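Alpha-n-acetylglucosaminidase family protein (Clostridium perfringens, PDB 4A42) probably binds carbohydrate as a family 32 module of a multimodular family 89 alpha-N-acetylglucosaminidase, helping bring the enzyme to its glycan substrates. Local coordinates at residues N50-L54 with I80-G84; I75-V81 with I141-Y147; N85-Y90 with N113-N119; S95-W101 with I126-R131. All blocks are in the same frame, centred on the assembly; numbering follows the deposited sequence.

Contact 1 of 4, residues N50-L54 with I80-G84; sequences NENTL and IVSKG. With CA (calcium ion), chain C.
Lys83 NZ is gripped by two partners across this contact. Lys83 NZ donates to Asn52 OD1 at 2.9 Å and to a water that donates to Glu51 OE1. The amine comes to the Asn52 amide tilted 30° from the carbonyl plane. The Lys83 chain bends at chi2 (-85°) and then runs extended, carrying the amine past Glu51 O to Asn52. On the way Lys83 CE comes within 3.4 Å of Glu51 O, a buried carbonyl with no polar partner. Nearer the backbone, Leu54 CD2 rests on Lys83 CG at 3.7 Å. Glu51 crosses Val81 at about a right angle, with its carboxylate against both methyl groups; OE2 lies 4.0 Å from Val81 CG2. That oxygen forms a salt bridge with Lys145. The other face of the 50-54 loop holds calcium. Residues Asn50 to Thr53 form a type I turn, and Asn50 OD1 takes the Asn52 N-H in an Asx turn. The turn brings Asn50 O (2.3 Å from the calcium), Thr53 O and Thr53 OG1 to the metal. Asn45, Asp48, Gly142 and Glu143 complete the site. The two lysines probably offset the charge of Glu51, one directly and one through water. The calcium loop is joined to the strand end by the Lys83 amine and by aliphatic contacts of Leu54 and Glu51.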
loop_
_atom_site.group_PDB
_atom_site.type_symbol
_atom_site.label_atom_id
_atom_site.label_comp_id
_atom_site.label_asym_id
_atom_site.label_seq_id
_atom_site.Cartn_x
_atom_site.Cartn_y
_atom_site.Cartn_z
ATOM N N ASN A 50 2.795 8.391 11.051
ATOM C CA ASN A 50 2.104 9.673 11.185
ATOM C C ASN A 50 1.106 9.810 10.049
ATOM O O ASN A 50 1.494 9.927 8.898
ATOM C CB ASN A 50 3.133 10.811 11.142
ATOM C CG ASN A 50 2.516 12.190 11.371
ATOM O OD1 ASN A 50 1.374 12.440 11.014
ATOM N ND2 ASN A 50 3.282 13.083 11.986
ATOM N N GLU A 51 -0.181 9.803 10.351
ATOM C CA GLU A 51 -1.174 9.727 9.279
ATOM C C GLU A 51 -1.277 11.004 8.461
ATOM O O GLU A 51 -1.888 11.007 7.392
ATOM C CB GLU A 51 -2.551 9.363 9.832
ATOM C CG GLU A 51 -2.620 7.911 10.262
ATOM C CD GLU A 51 -3.994 7.508 10.745
ATOM O OE1 GLU A 51 -4.918 8.358 10.733
ATOM O OE2 GLU A 51 -4.141 6.335 11.136
ATOM N N ASN A 52 -0.707 12.081 8.982
ATOM C CA ASN A 52 -0.753 13.350 8.281
ATOM C C ASN A 52 0.476 13.723 7.453
ATOM O O ASN A 52 0.472 14.737 6.802
ATOM C CB ASN A 52 -1.158 14.491 9.210
ATOM C CG ASN A 52 -2.649 14.528 9.463
ATOM O OD1 ASN A 52 -3.444 14.268 8.594
ATOM N ND2 ASN A 52 -3.015 14.866 10.664
ATOM N N THR A 53 1.490 12.875 7.452
ATOM C CA THR A 53 2.615 13.074 6.552
ATOM C C THR A 53 2.290 12.222 5.328
ATOM O O THR A 53 2.105 11.026 5.433
ATOM C CB THR A 53 3.954 12.653 7.158
ATOM O OG1 THR A 53 3.917 11.279 7.530
ATOM C CG2 THR A 53 4.294 13.527 8.375
ATOM N N LEU A 54 2.232 12.874 4.179
ATOM C CA LEU A 54 1.699 12.271 2.973
ATOM C C LEU A 54 2.686 11.971 1.866
ATOM O O LEU A 54 3.683 12.649 1.741
ATOM C CB LEU A 54 0.648 13.194 2.396
ATOM C CG LEU A 54 -0.228 13.901 3.416
ATOM C CD1 LEU A 54 -1.128 14.867 2.698
ATOM C CD2 LEU A 54 -1.041 12.903 4.196
ATOM N N ILE A 80 -4.955 1.369 4.206
ATOM C CA ILE A 80 -4.456 2.500 3.437
ATOM C C ILE A 80 -5.149 3.749 3.951
ATOM O O ILE A 80 -6.369 3.870 3.867
ATOM C CB ILE A 80 -4.756 2.364 1.934
ATOM C CG1 ILE A 80 -4.204 1.045 1.400
ATOM C CG2 ILE A 80 -4.170 3.558 1.151
ATOM C CD1 ILE A 80 -4.759 0.665 0.053
ATOM N N VAL A 81 -4.371 4.670 4.495
ATOM C CA VAL A 81 -4.926 5.914 5.006
ATOM C C VAL A 81 -4.920 6.915 3.856
ATOM O O VAL A 81 -3.848 7.282 3.360
ATOM C CB VAL A 81 -4.103 6.433 6.204
ATOM C CG1 VAL A 81 -4.710 7.712 6.753
ATOM C CG2 VAL A 81 -4.041 5.371 7.300
ATOM N N SER A 82 -6.108 7.317 3.409
ATOM C CA SER A 82 -6.238 8.133 2.196
ATOM C C SER A 82 -6.668 9.546 2.530
ATOM O O SER A 82 -7.771 9.759 3.022
ATOM C CB SER A 82 -7.258 7.501 1.243
ATOM O OG SER A 82 -7.316 8.226 0.028
ATOM N N LYS A 83 -5.798 10.509 2.245
ATOM C CA LYS A 83 -6.004 11.882 2.677
ATOM C C LYS A 83 -6.486 12.827 1.569
ATOM O O LYS A 83 -6.890 13.955 1.848
ATOM C CB LYS A 83 -4.732 12.410 3.364
ATOM C CG LYS A 83 -4.495 11.787 4.750
ATOM C CD LYS A 83 -5.269 12.533 5.838
ATOM C CE LYS A 83 -5.225 11.803 7.177
ATOM N NZ LYS A 83 -5.829 12.624 8.291
ATOM N N GLY A 84 -6.439 12.378 0.319
ATOM C CA GLY A 84 -6.969 13.170 -0.784
ATOM C C GLY A 84 -8.485 13.308 -0.758
ATOM O O GLY A 84 -9.170 12.643 0.019
HETATM CA CA CA C . 2.702 9.114 7.098
HETATM O O HOH W 1 -5.596 10.806 10.529
#

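Contact 2 of 4, residues I75-V81 with I141-Y147; sequences ISAIDIV and IGEIKIY. With CA (calcium ion), chain C.
Tyr147 and Asp79 meet with the ring and carboxylate planes 84° apart. Tyr147 OH donates to Asp79 OD2 at 2.7 Å, reaching it from above the carboxylate plane, while the acid sits at the ring edge. The other oxygen, Asp79 OD1, is held by Ser118. A chi1 of -50° lays the Tyr147 ring past Ala77 towards Asp79, and its CD2 passes 4.0 Å from Ala77 CB. Lys145 runs out extended from the same face. A water joins its NZ to Asp79 OD2, and Glu51 takes the amine in a salt bridge. Val81 and Glu143 lie side by side and point the same way, with Val81 CG2 3.8 Å from Glu143 CB. The strands are antiparallel neighbours in one sheet of the F5/8 type C beta-sandwich. A classic bulge, Ser76 and Ala77 both facing Tyr147, ends the pairing. On the other face, Ile78, Ile80, Ile144 and Ile146 turn into the core, towards Phe67 and Phe132. Ile75 CG2 meets Ile146 CG2 at 4.0 Å, and Ile80 CG2 packs on Ile141 CD1 at 3.9 Å. Glu143 bends at chi2 (79°), which leads its carboxylate away from Val81; OE1 binds calcium at 2.5 Å, next to Gly142 O, and OE2 accepts from Gly49 N.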
loop_
_atom_site.group_PDB
_atom_site.type_symbol
_atom_site.label_atom_id
_atom_site.label_comp_id
_atom_site.label_asym_id
_atom_site.label_seq_id
_atom_site.Cartn_x
_atom_site.Cartn_y
_atom_site.Cartn_z
ATOM N N ILE A 75 0.879 -12.132 6.022
ATOM C CA ILE A 75 0.190 -10.855 5.932
ATOM C C ILE A 75 -1.278 -11.102 6.239
ATOM O O ILE A 75 -1.945 -11.846 5.515
ATOM C CB ILE A 75 0.311 -10.233 4.532
ATOM C CG1 ILE A 75 1.779 -9.980 4.176
ATOM C CG2 ILE A 75 -0.490 -8.959 4.468
ATOM C CD1 ILE A 75 2.011 -9.781 2.701
ATOM N N SER A 76 -1.771 -10.513 7.310
ATOM C CA SER A 76 -3.150 -10.700 7.715
ATOM C C SER A 76 -4.135 -9.597 7.306
ATOM O O SER A 76 -5.298 -9.840 7.096
ATOM C CB SER A 76 -3.274 -10.948 9.216
ATOM O OG SER A 76 -3.142 -9.785 9.981
ATOM N N ALA A 77 -3.640 -8.376 7.259
ATOM C CA ALA A 77 -4.508 -7.239 6.984
ATOM C C ALA A 77 -3.712 -6.033 6.533
ATOM O O ALA A 77 -2.533 -5.900 6.855
ATOM C CB ALA A 77 -5.352 -6.896 8.200
ATOM N N ILE A 78 -4.370 -5.160 5.771
ATOM C CA ILE A 78 -3.731 -3.969 5.239
ATOM C C ILE A 78 -4.650 -2.750 5.342
ATOM O O ILE A 78 -5.816 -2.805 4.931
ATOM C CB ILE A 78 -3.302 -4.172 3.762
ATOM C CG1 ILE A 78 -2.317 -5.350 3.647
ATOM C CG2 ILE A 78 -2.718 -2.868 3.193
ATOM C CD1 ILE A 78 -2.067 -5.838 2.224
ATOM N N ASP A 79 -4.130 -1.652 5.891
ATOM C CA ASP A 79 -4.847 -0.373 5.889
ATOM C C ASP A 79 -4.161 0.635 4.976
ATOM O O ASP A 79 -2.942 0.783 5.008
ATOM C CB ASP A 79 -4.870 0.271 7.275
ATOM C CG ASP A 79 -5.697 -0.488 8.272
ATOM O OD1 ASP A 79 -6.499 -1.346 7.855
ATOM O OD2 ASP A 79 -5.537 -0.205 9.483
ATOM N N ILE A 80 -4.955 1.369 4.206
ATOM C CA ILE A 80 -4.456 2.500 3.437
ATOM C C ILE A 80 -5.149 3.749 3.951
ATOM O O ILE A 80 -6.369 3.870 3.867
ATOM C CB ILE A 80 -4.756 2.364 1.934
ATOM C CG1 ILE A 80 -4.204 1.045 1.400
ATOM C CG2 ILE A 80 -4.170 3.558 1.151
ATOM C CD1 ILE A 80 -4.759 0.665 0.053
ATOM N N VAL A 81 -4.371 4.670 4.495
ATOM C CA VAL A 81 -4.926 5.914 5.006
ATOM C C VAL A 81 -4.920 6.915 3.856
ATOM O O VAL A 81 -3.848 7.282 3.360
ATOM C CB VAL A 81 -4.103 6.433 6.204
ATOM C CG1 VAL A 81 -4.710 7.712 6.753
ATOM C CG2 VAL A 81 -4.041 5.371 7.300
ATOM N N ILE A 141 -1.544 9.716 0.028
ATOM C CA ILE A 141 -1.581 8.610 0.975
ATOM C C ILE A 141 -0.864 8.983 2.269
ATOM O O ILE A 141 0.327 9.283 2.273
ATOM C CB ILE A 141 -0.930 7.346 0.354
ATOM C CG1 ILE A 141 -1.593 6.990 -0.984
ATOM C CG2 ILE A 141 -0.974 6.167 1.339
ATOM C CD1 ILE A 141 -3.074 6.726 -0.896
ATOM N N GLY A 142 -1.598 8.988 3.371
ATOM C CA GLY A 142 -1.021 9.359 4.649
ATOM C C GLY A 142 -0.212 8.251 5.283
ATOM O O GLY A 142 0.723 8.532 6.027
ATOM N N GLU A 143 -0.567 7.002 5.007
ATOM C CA GLU A 143 0.100 5.880 5.632
ATOM C C GLU A 143 -0.400 4.583 4.999
ATOM O O GLU A 143 -1.570 4.486 4.634
ATOM C CB GLU A 143 -0.230 5.872 7.128
ATOM C CG GLU A 143 0.684 4.999 7.958
ATOM C CD GLU A 143 2.043 5.627 8.284
ATOM O OE1 GLU A 143 2.337 6.798 7.968
ATOM O OE2 GLU A 143 2.836 4.924 8.897
ATOM N N ILE A 144 0.490 3.607 4.860
ATOM C CA ILE A 144 0.098 2.248 4.497
ATOM C C ILE A 144 0.592 1.321 5.590
ATOM O O ILE A 144 1.777 1.296 5.916
ATOM C CB ILE A 144 0.690 1.811 3.146
ATOM C CG1 ILE A 144 0.057 2.637 2.022
ATOM C CG2 ILE A 144 0.462 0.314 2.908
ATOM C CD1 ILE A 144 0.690 2.412 0.687
ATOM N N LYS A 145 -0.333 0.610 6.193
ATOM C CA LYS A 145 -0.041 -0.299 7.284
ATOM C C LYS A 145 -0.251 -1.748 6.841
ATOM O O LYS A 145 -1.287 -2.070 6.335
ATOM C CB LYS A 145 -0.909 0.029 8.484
ATOM C CG LYS A 145 -0.835 1.491 8.880
ATOM C CD LYS A 145 -1.712 1.848 10.046
ATOM C CE LYS A 145 -1.950 3.343 10.131
ATOM N NZ LYS A 145 -2.960 3.776 11.147
ATOM N N ILE A 146 0.769 -2.577 7.029
ATOM C CA ILE A 146 0.699 -3.968 6.601
ATOM C C ILE A 146 0.854 -4.837 7.831
ATOM O O ILE A 146 1.936 -4.962 8.348
ATOM C CB ILE A 146 1.789 -4.291 5.580
ATOM C CG1 ILE A 146 1.643 -3.396 4.347
ATOM C CG2 ILE A 146 1.718 -5.748 5.170
ATOM C CD1 ILE A 146 2.792 -3.416 3.435
ATOM N N TYR A 147 -0.244 -5.406 8.298
ATOM C CA TYR A 147 -0.233 -6.142 9.546
ATOM C C TYR A 147 0.052 -7.636 9.388
ATOM O O TYR A 147 -0.492 -8.306 8.538
ATOM C CB TYR A 147 -1.504 -5.942 10.336
ATOM C CG TYR A 147 -1.978 -4.518 10.554
ATOM C CD1 TYR A 147 -1.329 -3.660 11.411
ATOM C CD2 TYR A 147 -3.126 -4.068 9.964
ATOM C CE1 TYR A 147 -1.798 -2.372 11.624
ATOM C CE2 TYR A 147 -3.582 -2.796 10.176
ATOM C CZ TYR A 147 -2.926 -1.959 11.011
ATOM O OH TYR A 147 -3.450 -0.704 11.199
HETATM CA CA CA C . 2.702 9.114 7.098
HETATM O O HOH W 2 -5.328 2.686 10.150
#

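Contact 3 of 4, residues N85-Y90 with N113-N119; sequences NSPLKY and NKAVYSN
Leu88 and Tyr90 pack closely from the same side of Tyr117. Leu88 CB lies 3.5 Å from Tyr117 CE1, and the edge of the Tyr90 ring points toward the Tyr117 face in an offset edge-to-face pair. The ring centroids are 5.7 Å apart and the planes meet at 61°. Lys114 CB lies over the opposite Tyr117 face, near its edge. Tyr117 OH accepts from Leu88 N at 3.2 Å and from Lys114 N at 3.0 Å; it is also hydrogen-bonded to Glu112 O. The hydroxyl pins backbone on both segments. Tyr90 CG sits between its backbone N and carbonyl carbon (chi1 70°), and the ring reaches across to Asn119. Tyr90 OH donates to Asn119 OD1 at 2.9 Å, in the carbonyl plane and on a lone pair. The outer end is looser and more exposed. Asn113 ND2 donates to Asn85 O at 3.1 Å and passes by Pro87 CD. A water donates to Ser86 O and, weakly, to Tyr117 OH. Leu88 and Tyr90 touch Ile80 and Phe134, so the buried side continues into the core. The contact joins the loop entering strand 90-95 to the edge strand 116-120, a link between the two facing sheets of an F5/8 type C beta-sandwich.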
loop_
_atom_site.group_PDB
_atom_site.type_symbol
_atom_site.label_atom_id
_atom_site.label_comp_id
_atom_site.label_asym_id
_atom_site.label_seq_id
_atom_site.Cartn_x
_atom_site.Cartn_y
_atom_site.Cartn_z
ATOM N N ASN A 85 -9.028 14.157 -1.623
ATOM C CA ASN A 85 -10.475 14.403 -1.604
ATOM C C ASN A 85 -11.348 13.315 -2.223
ATOM O O ASN A 85 -12.470 13.042 -1.746
ATOM C CB ASN A 85 -10.795 15.732 -2.273
ATOM C CG ASN A 85 -10.494 16.906 -1.389
ATOM O OD1 ASN A 85 -10.359 16.761 -0.172
ATOM N ND2 ASN A 85 -10.398 18.087 -1.987
ATOM N N SER A 86 -10.844 12.711 -3.289
ATOM C CA SER A 86 -11.626 11.804 -4.106
ATOM C C SER A 86 -11.604 10.407 -3.510
ATOM O O SER A 86 -10.622 10.019 -2.892
ATOM C CB SER A 86 -11.056 11.766 -5.535
ATOM O OG SER A 86 -11.270 12.990 -6.227
ATOM N N PRO A 87 -12.681 9.635 -3.710
ATOM C CA PRO A 87 -12.649 8.224 -3.313
ATOM C C PRO A 87 -11.437 7.540 -3.926
ATOM O O PRO A 87 -11.127 7.738 -5.097
ATOM C CB PRO A 87 -13.940 7.668 -3.909
ATOM C CG PRO A 87 -14.857 8.869 -3.929
ATOM C CD PRO A 87 -13.967 10.009 -4.317
ATOM N N LEU A 88 -10.745 6.742 -3.129
ATOM C CA LEU A 88 -9.545 6.079 -3.614
ATOM C C LEU A 88 -9.897 4.912 -4.516
ATOM O O LEU A 88 -10.751 4.097 -4.188
ATOM C CB LEU A 88 -8.694 5.605 -2.439
ATOM C CG LEU A 88 -7.281 5.143 -2.793
ATOM C CD1 LEU A 88 -6.447 6.329 -3.260
ATOM C CD2 LEU A 88 -6.637 4.472 -1.596
ATOM N N LYS A 89 -9.238 4.850 -5.666
ATOM C CA LYS A 89 -9.337 3.709 -6.563
ATOM C C LYS A 89 -7.985 3.030 -6.531
ATOM O O LYS A 89 -6.966 3.667 -6.785
ATOM C CB LYS A 89 -9.711 4.156 -7.978
ATOM C CG LYS A 89 -11.118 4.743 -8.070
ATOM C CD LYS A 89 -11.386 5.380 -9.427
ATOM C CE LYS A 89 -12.751 6.034 -9.447
ATOM N NZ LYS A 89 -13.815 5.013 -9.404
ATOM N N TYR A 90 -7.969 1.736 -6.212
ATOM C CA TYR A 90 -6.710 1.063 -5.909
ATOM C C TYR A 90 -6.825 -0.444 -6.064
ATOM O O TYR A 90 -7.938 -1.004 -6.078
ATOM C CB TYR A 90 -6.255 1.389 -4.473
ATOM C CG TYR A 90 -7.113 0.750 -3.392
ATOM C CD1 TYR A 90 -8.316 1.327 -2.997
ATOM C CD2 TYR A 90 -6.739 -0.455 -2.791
ATOM C CE1 TYR A 90 -9.115 0.735 -2.019
ATOM C CE2 TYR A 90 -7.533 -1.048 -1.803
ATOM C CZ TYR A 90 -8.722 -0.446 -1.427
ATOM O OH TYR A 90 -9.545 -1.006 -0.462
ATOM N N ASN A 113 -16.223 6.733 -0.328
ATOM C CA ASN A 113 -15.284 7.699 0.237
ATOM C C ASN A 113 -15.040 7.397 1.701
ATOM O O ASN A 113 -15.929 7.577 2.551
ATOM C CB ASN A 113 -15.779 9.131 0.048
ATOM C CG ASN A 113 -14.635 10.140 0.033
ATOM O OD1 ASN A 113 -13.648 9.989 0.755
ATOM N ND2 ASN A 113 -14.760 11.167 -0.796
ATOM N N LYS A 114 -13.835 6.918 1.991
ATOM C CA LYS A 114 -13.464 6.538 3.353
ATOM C C LYS A 114 -12.135 7.158 3.740
ATOM O O LYS A 114 -11.295 7.450 2.879
ATOM C CB LYS A 114 -13.373 5.015 3.504
ATOM C CG LYS A 114 -14.665 4.270 3.162
ATOM C CD LYS A 114 -14.690 2.881 3.770
ATOM C CE LYS A 114 -13.680 1.947 3.134
ATOM N NZ LYS A 114 -13.826 0.559 3.673
ATOM N N ALA A 115 -11.938 7.351 5.038
ATOM C CA ALA A 115 -10.669 7.889 5.519
ATOM C C ALA A 115 -9.590 6.804 5.476
ATOM O O ALA A 115 -8.438 7.065 5.114
ATOM C CB ALA A 115 -10.833 8.438 6.946
ATOM N N VAL A 116 -9.974 5.586 5.841
ATOM C CA VAL A 116 -9.067 4.451 5.853
ATOM C C VAL A 116 -9.691 3.313 5.060
ATOM O O VAL A 116 -10.829 2.907 5.316
ATOM C CB VAL A 116 -8.795 3.978 7.287
ATOM C CG1 VAL A 116 -7.825 2.797 7.290
ATOM C CG2 VAL A 116 -8.232 5.124 8.103
ATOM N N TYR A 117 -8.945 2.809 4.087
ATOM C CA TYR A 117 -9.370 1.631 3.334
ATOM C C TYR A 117 -8.698 0.384 3.906
ATOM O O TYR A 117 -7.516 0.121 3.666
ATOM C CB TYR A 117 -9.096 1.809 1.829
ATOM C CG TYR A 117 -9.896 2.936 1.237
ATOM C CD1 TYR A 117 -9.423 4.245 1.267
ATOM C CD2 TYR A 117 -11.154 2.707 0.665
ATOM C CE1 TYR A 117 -10.174 5.285 0.741
ATOM C CE2 TYR A 117 -11.900 3.740 0.135
ATOM C CZ TYR A 117 -11.412 5.022 0.170
ATOM O OH TYR A 117 -12.154 6.058 -0.345
ATOM N N SER A 118 -9.461 -0.358 4.705
ATOM C CA SER A 118 -8.957 -1.571 5.338
ATOM C C SER A 118 -9.331 -2.797 4.515
ATOM O O SER A 118 -10.410 -2.849 3.903
ATOM C CB SER A 118 -9.560 -1.721 6.741
ATOM O OG SER A 118 -9.331 -0.568 7.539
ATOM N N ASN A 119 -8.437 -3.778 4.486
ATOM C CA ASN A 119 -8.731 -5.073 3.867
ATOM C C ASN A 119 -8.140 -6.219 4.672
ATOM O O ASN A 119 -6.945 -6.237 4.948
ATOM C CB ASN A 119 -8.174 -5.149 2.442
ATOM C CG ASN A 119 -8.939 -4.284 1.464
ATOM O OD1 ASN A 119 -8.525 -3.176 1.154
ATOM N ND2 ASN A 119 -10.066 -4.785 0.986
HETATM O O HOH W 3 -9.842 8.637 -0.718
#

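Contact 4 of 4, residues S95-W101 with I126-R131; sequences SNDGTEW and IGRFVR
The guanidinium of Arg131 lies flat on Trp101, with centres 3.7 Å apart and planes at 18°. CZ stands over the five-membered ring, 11° off its normal, in a cation-pi contact. The opposite face of the indole carries Ser95 CB, near the rim. Arg131 CB also touches the six-membered ring, at CZ3, and Phe129 CB comes 3.6 Å from Trp101 CH2. The Phe129 ring reaches beneath the turn, where its CE2 lies 3.6 Å from Gly98 N. Its own neighbour Arg128 lays CG over one ring face. Behind these side chains is the backbone pairing of Ser95 with Phe129. Ser95 O accepts from both Phe129 N and Arg128 N, each at 2.9 Å, which makes a classic beta bulge. Further out, the 95-101 turn is braced from within. Ser95 OG accepts from Gly98 N in an ST motif and donates to Glu100 O at 2.8 Å. Asp97 OD1 takes the N-H groups of Thr99 and Glu100 from the same face of its plane. A water links Asn96 OD1 to Ile126 O. Arg131 bends at chi3 (69°), which turns the guanidinium over the indole, and Glu93 holds its NE in a salt bridge. Asp68 likewise holds Arg128. The contact ties the connection between strands 90-95 and 102-107 to the bulged strand 126-134, within one antiparallel sheet of the beta-sandwich.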
loop_
_atom_site.group_PDB
_atom_site.type_symbol
_atom_site.label_atom_id
_atom_site.label_comp_id
_atom_site.label_asym_id
_atom_site.label_seq_id
_atom_site.Cartn_x
_atom_site.Cartn_y
_atom_site.Cartn_z
ATOM N N SER A 95 3.469 -10.848 -4.003
ATOM C CA SER A 95 4.346 -11.759 -4.729
ATOM C C SER A 95 5.394 -12.353 -3.803
ATOM O O SER A 95 5.748 -11.754 -2.778
ATOM C CB SER A 95 5.039 -11.044 -5.889
ATOM O OG SER A 95 5.836 -11.949 -6.645
ATOM N N ASN A 96 5.902 -13.527 -4.183
ATOM C CA ASN A 96 7.017 -14.154 -3.492
ATOM C C ASN A 96 8.340 -13.900 -4.188
ATOM O O ASN A 96 9.353 -13.682 -3.547
ATOM C CB ASN A 96 6.769 -15.649 -3.322
ATOM C CG ASN A 96 5.657 -15.928 -2.375
ATOM O OD1 ASN A 96 5.399 -15.152 -1.476
ATOM N ND2 ASN A 96 4.992 -17.038 -2.563
ATOM N N ASP A 97 8.331 -13.932 -5.511
ATOM C CA ASP A 97 9.556 -13.762 -6.276
ATOM C C ASP A 97 9.740 -12.392 -6.902
ATOM O O ASP A 97 10.788 -12.087 -7.437
ATOM C CB ASP A 97 9.673 -14.852 -7.344
ATOM C CG ASP A 97 8.494 -14.873 -8.294
ATOM O OD1 ASP A 97 7.693 -13.921 -8.295
ATOM O OD2 ASP A 97 8.378 -15.848 -9.053
ATOM N N GLY A 98 8.704 -11.573 -6.829
ATOM C CA GLY A 98 8.744 -10.246 -7.392
ATOM C C GLY A 98 8.460 -10.178 -8.874
ATOM O O GLY A 98 8.547 -9.113 -9.467
ATOM N N THR A 99 8.119 -11.304 -9.485
ATOM C CA THR A 99 7.813 -11.325 -10.891
ATOM C C THR A 99 6.398 -11.810 -11.145
ATOM O O THR A 99 5.744 -11.322 -12.021
ATOM C CB THR A 99 8.838 -12.160 -11.696
ATOM O OG1 THR A 99 8.344 -13.474 -11.890
ATOM C CG2 THR A 99 10.128 -12.227 -10.999
ATOM N N GLU A 100 5.937 -12.757 -10.366
ATOM C CA GLU A 100 4.580 -13.243 -10.546
ATOM C C GLU A 100 3.704 -12.711 -9.433
ATOM O O GLU A 100 3.877 -13.061 -8.279
ATOM C CB GLU A 100 4.532 -14.766 -10.547
ATOM C CG GLU A 100 3.146 -15.318 -10.808
ATOM C CD GLU A 100 3.137 -16.801 -11.066
ATOM O OE1 GLU A 100 3.372 -17.197 -12.207
ATOM O OE2 GLU A 100 2.861 -17.555 -10.132
ATOM N N TRP A 101 2.727 -11.896 -9.820
ATOM C CA TRP A 101 1.893 -11.172 -8.866
ATOM C C TRP A 101 0.476 -11.708 -8.756
ATOM O O TRP A 101 -0.145 -12.070 -9.755
ATOM C CB TRP A 101 1.826 -9.691 -9.241
ATOM C CG TRP A 101 3.166 -9.034 -9.264
ATOM C CD1 TRP A 101 4.034 -8.979 -10.317
ATOM C CD2 TRP A 101 3.796 -8.342 -8.185
ATOM N NE1 TRP A 101 5.166 -8.290 -9.961
ATOM C CE2 TRP A 101 5.052 -7.894 -8.647
ATOM C CE3 TRP A 101 3.433 -8.057 -6.864
ATOM C CZ2 TRP A 101 5.939 -7.177 -7.850
ATOM C CZ3 TRP A 101 4.320 -7.341 -6.060
ATOM C CH2 TRP A 101 5.555 -6.914 -6.561
ATOM N N ILE A 126 0.613 -15.175 2.452
ATOM C CA ILE A 126 1.964 -14.745 2.677
ATOM C C ILE A 126 2.549 -14.062 1.464
ATOM O O ILE A 126 2.067 -14.216 0.369
ATOM C CB ILE A 126 2.897 -15.920 3.134
ATOM C CG1 ILE A 126 3.512 -16.621 1.953
ATOM C CG2 ILE A 126 2.170 -16.864 4.001
ATOM C CD1 ILE A 126 4.974 -16.471 1.936
ATOM N N GLY A 127 3.602 -13.307 1.662
ATOM C CA GLY A 127 4.241 -12.654 0.546
ATOM C C GLY A 127 5.498 -11.941 0.974
ATOM O O GLY A 127 5.655 -11.566 2.137
ATOM N N ARG A 128 6.431 -11.771 0.067
ATOM C CA ARG A 128 7.545 -10.894 0.300
ATOM C C ARG A 128 7.291 -9.465 -0.219
ATOM O O ARG A 128 7.701 -8.505 0.390
ATOM C CB ARG A 128 8.833 -11.461 -0.299
ATOM C CG ARG A 128 9.985 -10.516 -0.257
ATOM C CD ARG A 128 11.292 -11.146 -0.601
ATOM N NE ARG A 128 12.246 -10.108 -0.911
ATOM C CZ ARG A 128 13.474 -10.307 -1.315
ATOM N NH1 ARG A 128 13.916 -11.539 -1.459
ATOM N NH2 ARG A 128 14.269 -9.283 -1.589
ATOM N N PHE A 129 6.589 -9.349 -1.338
ATOM C CA PHE A 129 6.330 -8.040 -1.937
ATOM C C PHE A 129 4.857 -7.699 -1.878
ATOM O O PHE A 129 4.009 -8.539 -2.150
ATOM C CB PHE A 129 6.802 -8.013 -3.393
ATOM C CG PHE A 129 8.257 -8.342 -3.567
ATOM C CD1 PHE A 129 9.222 -7.346 -3.536
ATOM C CD2 PHE A 129 8.660 -9.648 -3.760
ATOM C CE1 PHE A 129 10.560 -7.656 -3.696
ATOM C CE2 PHE A 129 9.997 -9.960 -3.918
ATOM C CZ PHE A 129 10.945 -8.962 -3.890
ATOM N N VAL A 130 4.559 -6.454 -1.517
ATOM C CA VAL A 130 3.190 -5.972 -1.525
ATOM C C VAL A 130 3.154 -4.718 -2.383
ATOM O O VAL A 130 3.846 -3.736 -2.094
ATOM C CB VAL A 130 2.668 -5.696 -0.099
ATOM C CG1 VAL A 130 1.159 -5.484 -0.112
ATOM C CG2 VAL A 130 3.033 -6.848 0.837
ATOM N N ARG A 131 2.359 -4.766 -3.451
ATOM C CA ARG A 131 2.294 -3.674 -4.405
ATOM C C ARG A 131 0.908 -3.039 -4.426
ATOM O O ARG A 131 -0.111 -3.729 -4.460
ATOM C CB ARG A 131 2.705 -4.137 -5.809
ATOM C CG ARG A 131 2.736 -2.998 -6.834
ATOM C CD ARG A 131 3.446 -3.411 -8.110
ATOM N NE ARG A 131 2.683 -4.395 -8.866
ATOM C CZ ARG A 131 3.143 -5.017 -9.946
ATOM N NH1 ARG A 131 4.366 -4.745 -10.391
ATOM N NH2 ARG A 131 2.383 -5.903 -10.583
HETATM O O HOH W 4 2.774 -13.906 -2.246
#

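From the N terminus, the calcium-binding loop 50-54 comes first, and contact 1 closes when strand 77-82 runs out at 80-84. Contact 2 opens on that same strand and closes last, at 141-147, so it spans both later contacts. Contact 3 opens at 85-90 and contact 4 at 95-101; they close in the same order, at 113-119 and 126-131, and therefore cross. Contacts 1, 2 and 3 meet on the sheet that holds strands 77-82, 116-120 and 141-148, and contacts 1 and 2 share the calcium. Contact 4 lies on the other sheet, its centre about 24 Å from that of contact 1. Val130 packs on Ile75, Ile78 and Ile146, joining contact 4 to contact 2 through the core.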